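Local coordinates for protein beta-mannosidase (Trichoderma harzianum, PDB 4CVU) that probably hydrolyses beta-mannosidic linkages, releasing mannose from the non-reducing ends of sugar chains, at residues 692-697 against 756-761; 791-796 against 824-829. One frame throughout, in Å; residues are numbered along the deposited sequence.

Followed from the N terminus, the chain leaves helix 664-692 and, through contact 1, closes a loop of 58 intervening residues when strand 752-759 returns to the end of that helix. Contact 2 opens only after contact 1 has closed, so the two are in series, neither nested nor crossed; its shorter loop runs from strand 790-795 to strand 821-830. Contact 1 ties the helix end to one sheet of the immunoglobulin-like domain, whereas contact 2 lies inside the facing sheet. They meet in the core between these sheets, where Val757 CG1 lies 3.7 Å from Phe793 CE1 and also packs on Leu826, joining the sheet of strands 740-747, 752-759 and 799-807 to the one containing strands 790-795 and 821-830.

Contact 1 (692-697 against 756-761); sequences RGSGLP and WVTSDL
Arg692 lies across one face of the Trp756 indole, and this is the tightly packed part of the contact. Its CD stands 3.7 Å from the centroid of the five-membered ring of Trp756, a CH-pi contact. The chain is extended as far as CD, and the bend at chi3 (65°) puts the guanidinium over the same face with an edge, led by NH1, toward the ring (planes 71° apart), a cation-pi contact. Arg692 NH1 and Trp756 NE1, 3.4 Å apart, are both donors and do not bond; NE1 instead donates to Glu754, which also forms a long, weak ion pair with NH1. An alanine in place of Trp756 would remove the face under Arg692 CD and would probably leave the arginine freer to turn and Glu754 without its NE1 mate.

Toward Ser694 the fit is looser. Thr758 OG1, bonded to Thr800, comes no nearer than 3.8 Å to Arg692 CA. Ser694 OG, also bonded to Arg691 O, accepts from a water (2.6 Å) that donates to Ser759 O too (3.0 Å); a serine is small enough to admit it.

Phe745 on strand 740-747 also meets both Arg692 and Trp756, while strand 799-807 flanks strand 752-759 on its other edge, so the end of helix 664-692 rests on the three-stranded sheet.

Contact 2 (791-796 against 824-829); sequences TKFNVG and IELTAH. With CD (cadmium ion), chain Z.
Phe793 reaches toward strand 824-829 and touches Leu826 and Ala828, which project from the same face of that strand. The apolar contacts are made by the far end of the ring: Phe793 CZ lies 3.9 Å from Leu826 CD1 and equally 3.9 Å from Ala828 CB. Phe793 holds CG between the backbone N and the carbonyl carbon (chi1 66°), the crowded position, which sends the ring across toward the neighbouring strands. Leu826 carries CG anti to its N (chi1 175°), bringing CD1 to the ring, and the two side chains cross at about a right angle. A large flat residue bridges the distance between the strands, a branched one meets its end, and a small methyl at Ala828 leaves room for CZ.

No hydrogen bond passes between the segments. Thr827 O merely lies beside Phe793 CE2 at 3.9 Å, and Thr791 OG1 turns to its own strand, donating to Lys792 O.

On the opposite face of strand 824-829, Glu825 OE2 binds a cadmium ion at 2.6 Å, a carboxylate suited to a cation but remote from the apolar cluster.

The N-to-C directions of the two segments differ by 51° and their axes come within 9.1 Å; strand 765-774 lies between them and pairs antiparallel with each. Phe793 shares backbone hydrogen bonding there with Gly767. Val757 from strand 752-759 and Ile803 from strand 799-807 close over Phe793, as expected in the core of an immunoglobulin-like beta sandwich.

Contact 1 (692-697 against 756-761)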
# COMPACT_ATOMS: atom_id res chain seq x y z
N ARG A 692 -29.83 8.97 -32.34
CA ARG A 692 -31.05 9.57 -32.94
C ARG A 692 -30.75 10.45 -34.17
O ARG A 692 -31.57 10.57 -35.11
CB ARG A 692 -31.78 10.40 -31.88
CG ARG A 692 -33.07 11.04 -32.40
CD ARG A 692 -33.76 11.93 -31.39
NE ARG A 692 -32.96 13.10 -31.06
CZ ARG A 692 -33.32 14.03 -30.17
NH1 ARG A 692 -34.48 13.95 -29.53
NH2 ARG A 692 -32.50 15.05 -29.92
N GLY A 693 -29.62 11.13 -34.13
CA GLY A 693 -29.17 11.94 -35.25
C GLY A 693 -29.00 11.19 -36.57
O GLY A 693 -28.96 11.82 -37.60
N SER A 694 -28.91 9.86 -36.53
CA SER A 694 -28.86 9.02 -37.73
C SER A 694 -30.05 9.28 -38.63
O SER A 694 -29.92 9.20 -39.84
CB SER A 694 -28.85 7.53 -37.35
OG SER A 694 -30.08 7.15 -36.72
N GLY A 695 -31.21 9.55 -38.03
CA GLY A 695 -32.45 9.85 -38.77
C GLY A 695 -32.82 11.32 -38.92
O GLY A 695 -33.92 11.61 -39.34
N LEU A 696 -31.91 12.23 -38.57
CA LEU A 696 -32.15 13.70 -38.72
C LEU A 696 -31.23 14.24 -39.83
O LEU A 696 -30.41 13.50 -40.35
CB LEU A 696 -31.97 14.41 -37.36
CG LEU A 696 -32.78 13.81 -36.19
CD1 LEU A 696 -32.45 14.49 -34.86
CD2 LEU A 696 -34.28 13.89 -36.47
N PRO A 697 -31.37 15.52 -40.23
CA PRO A 697 -30.68 15.98 -41.45
C PRO A 697 -29.16 15.86 -41.45
O PRO A 697 -28.56 15.82 -42.50
CB PRO A 697 -31.11 17.45 -41.59
CG PRO A 697 -32.43 17.53 -40.88
CD PRO A 697 -32.27 16.57 -39.70
N TRP A 756 -37.97 8.36 -28.19
CA TRP A 756 -37.66 7.96 -29.55
C TRP A 756 -37.12 6.56 -29.55
O TRP A 756 -36.42 6.16 -28.59
CB TRP A 756 -36.57 8.87 -30.11
CG TRP A 756 -36.97 10.29 -30.27
CD1 TRP A 756 -37.22 11.18 -29.29
CD2 TRP A 756 -37.11 10.99 -31.50
NE1 TRP A 756 -37.51 12.42 -29.83
CE2 TRP A 756 -37.44 12.32 -31.19
CE3 TRP A 756 -36.94 10.63 -32.84
CZ2 TRP A 756 -37.64 13.29 -32.18
CZ3 TRP A 756 -37.15 11.58 -33.82
CH2 TRP A 756 -37.51 12.90 -33.49
N VAL A 757 -37.42 5.82 -30.61
CA VAL A 757 -36.83 4.51 -30.84
C VAL A 757 -35.81 4.61 -32.00
O VAL A 757 -36.14 5.11 -33.10
CB VAL A 757 -37.89 3.45 -31.16
CG1 VAL A 757 -37.24 2.15 -31.60
CG2 VAL A 757 -38.80 3.20 -29.96
N THR A 758 -34.61 4.07 -31.76
CA THR A 758 -33.51 4.19 -32.72
C THR A 758 -32.91 2.83 -32.97
O THR A 758 -32.73 2.06 -32.04
CB THR A 758 -32.41 5.14 -32.17
OG1 THR A 758 -32.94 6.46 -31.98
CG2 THR A 758 -31.25 5.24 -33.15
N SER A 759 -32.62 2.52 -34.24
CA SER A 759 -32.15 1.17 -34.64
C SER A 759 -30.95 1.28 -35.55
O SER A 759 -30.97 2.10 -36.45
CB SER A 759 -33.27 0.41 -35.37
OG SER A 759 -32.78 -0.75 -35.99
N ASP A 760 -29.93 0.45 -35.34
CA ASP A 760 -28.79 0.45 -36.26
C ASP A 760 -28.81 -0.67 -37.32
O ASP A 760 -27.83 -0.87 -38.06
CB ASP A 760 -27.47 0.46 -35.50
CG ASP A 760 -27.14 -0.87 -34.84
OD1 ASP A 760 -27.96 -1.83 -34.90
OD2 ASP A 760 -26.05 -0.92 -34.25
N LEU A 761 -29.91 -1.41 -37.36
CA LEU A 761 -30.05 -2.53 -38.28
C LEU A 761 -30.18 -2.01 -39.71
O LEU A 761 -30.56 -0.84 -39.93
CB LEU A 761 -31.26 -3.38 -37.91
CG LEU A 761 -31.22 -4.02 -36.52
CD1 LEU A 761 -32.60 -4.57 -36.17
CD2 LEU A 761 -30.15 -5.09 -36.41
O HOH W 1 -29.47 4.64 -36.22

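Contact 2 (791-796 against 824-829)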
# COMPACT_ATOMS: atom_id res chain seq x y z
N THR A 791 -47.07 1.05 -26.67
CA THR A 791 -47.19 1.57 -28.01
C THR A 791 -46.31 0.78 -28.99
O THR A 791 -45.21 0.35 -28.64
CB THR A 791 -46.85 3.07 -28.06
OG1 THR A 791 -46.88 3.50 -29.43
CG2 THR A 791 -45.48 3.33 -27.50
N LYS A 792 -46.84 0.58 -30.19
CA LYS A 792 -46.12 -0.08 -31.28
C LYS A 792 -45.31 0.95 -32.05
O LYS A 792 -45.61 2.14 -32.02
CB LYS A 792 -47.09 -0.82 -32.23
CG LYS A 792 -47.61 -2.15 -31.69
CD LYS A 792 -48.86 -2.64 -32.41
N PHE A 793 -44.28 0.49 -32.74
CA PHE A 793 -43.44 1.37 -33.58
C PHE A 793 -42.97 0.66 -34.84
O PHE A 793 -42.85 -0.56 -34.89
CB PHE A 793 -42.22 1.90 -32.80
CG PHE A 793 -41.24 0.84 -32.40
CD1 PHE A 793 -40.24 0.43 -33.27
CD2 PHE A 793 -41.31 0.23 -31.16
CE1 PHE A 793 -39.35 -0.56 -32.92
CE2 PHE A 793 -40.41 -0.76 -30.80
CZ PHE A 793 -39.43 -1.16 -31.68
N ASN A 794 -42.72 1.46 -35.87
CA ASN A 794 -41.92 1.04 -37.01
C ASN A 794 -40.76 1.99 -37.16
O ASN A 794 -40.95 3.20 -37.08
CB ASN A 794 -42.74 1.04 -38.29
CG ASN A 794 -43.73 -0.09 -38.33
OD1 ASN A 794 -43.43 -1.16 -38.84
ND2 ASN A 794 -44.90 0.13 -37.76
N VAL A 795 -39.57 1.44 -37.39
CA VAL A 795 -38.37 2.26 -37.54
C VAL A 795 -37.58 1.80 -38.75
O VAL A 795 -37.36 0.60 -38.94
CB VAL A 795 -37.52 2.24 -36.25
CG1 VAL A 795 -36.89 0.86 -36.00
CG2 VAL A 795 -36.46 3.32 -36.30
N GLY A 796 -37.15 2.77 -39.56
CA GLY A 796 -36.36 2.50 -40.75
C GLY A 796 -34.97 1.94 -40.47
O GLY A 796 -34.47 1.97 -39.32
N ILE A 824 -39.30 1.78 -18.87
CA ILE A 824 -39.41 1.62 -20.32
C ILE A 824 -38.82 0.28 -20.77
O ILE A 824 -37.66 0.02 -20.51
CB ILE A 824 -38.63 2.75 -21.00
CG1 ILE A 824 -39.22 4.11 -20.61
CG2 ILE A 824 -38.63 2.57 -22.51
CD1 ILE A 824 -38.30 5.27 -20.88
N GLU A 825 -39.61 -0.55 -21.43
CA GLU A 825 -39.12 -1.80 -22.02
C GLU A 825 -39.55 -1.92 -23.47
O GLU A 825 -40.75 -1.90 -23.78
CB GLU A 825 -39.57 -3.04 -21.27
CG GLU A 825 -39.55 -2.90 -19.76
CD GLU A 825 -39.51 -4.23 -19.01
OE1 GLU A 825 -39.63 -5.33 -19.63
OE2 GLU A 825 -39.34 -4.16 -17.77
N LEU A 826 -38.54 -2.08 -24.32
CA LEU A 826 -38.70 -2.25 -25.74
C LEU A 826 -38.49 -3.70 -26.12
O LEU A 826 -37.59 -4.37 -25.60
CB LEU A 826 -37.70 -1.38 -26.47
CG LEU A 826 -37.63 -1.52 -28.00
CD1 LEU A 826 -37.20 -0.19 -28.62
CD2 LEU A 826 -36.69 -2.64 -28.43
N THR A 827 -39.35 -4.19 -27.03
CA THR A 827 -39.15 -5.48 -27.69
C THR A 827 -39.34 -5.28 -29.19
O THR A 827 -40.20 -4.51 -29.61
CB THR A 827 -40.15 -6.56 -27.23
OG1 THR A 827 -40.06 -6.70 -25.83
CG2 THR A 827 -39.83 -7.89 -27.87
N ALA A 828 -38.51 -5.95 -29.98
CA ALA A 828 -38.55 -5.83 -31.43
C ALA A 828 -38.05 -7.11 -32.06
O ALA A 828 -37.41 -7.93 -31.42
CB ALA A 828 -37.73 -4.64 -31.91
N HIS A 829 -38.37 -7.26 -33.33
CA HIS A 829 -38.00 -8.46 -34.07
C HIS A 829 -37.38 -8.09 -35.39
O HIS A 829 -37.86 -7.21 -36.08
CB HIS A 829 -39.25 -9.32 -34.28
CG HIS A 829 -39.83 -9.82 -33.01
ND1 HIS A 829 -39.36 -10.96 -32.38
CD2 HIS A 829 -40.81 -9.32 -32.21
CE1 HIS A 829 -40.04 -11.14 -31.26
NE2 HIS A 829 -40.92 -10.17 -31.14
CD CD Z . -40.81 -5.66 -16.27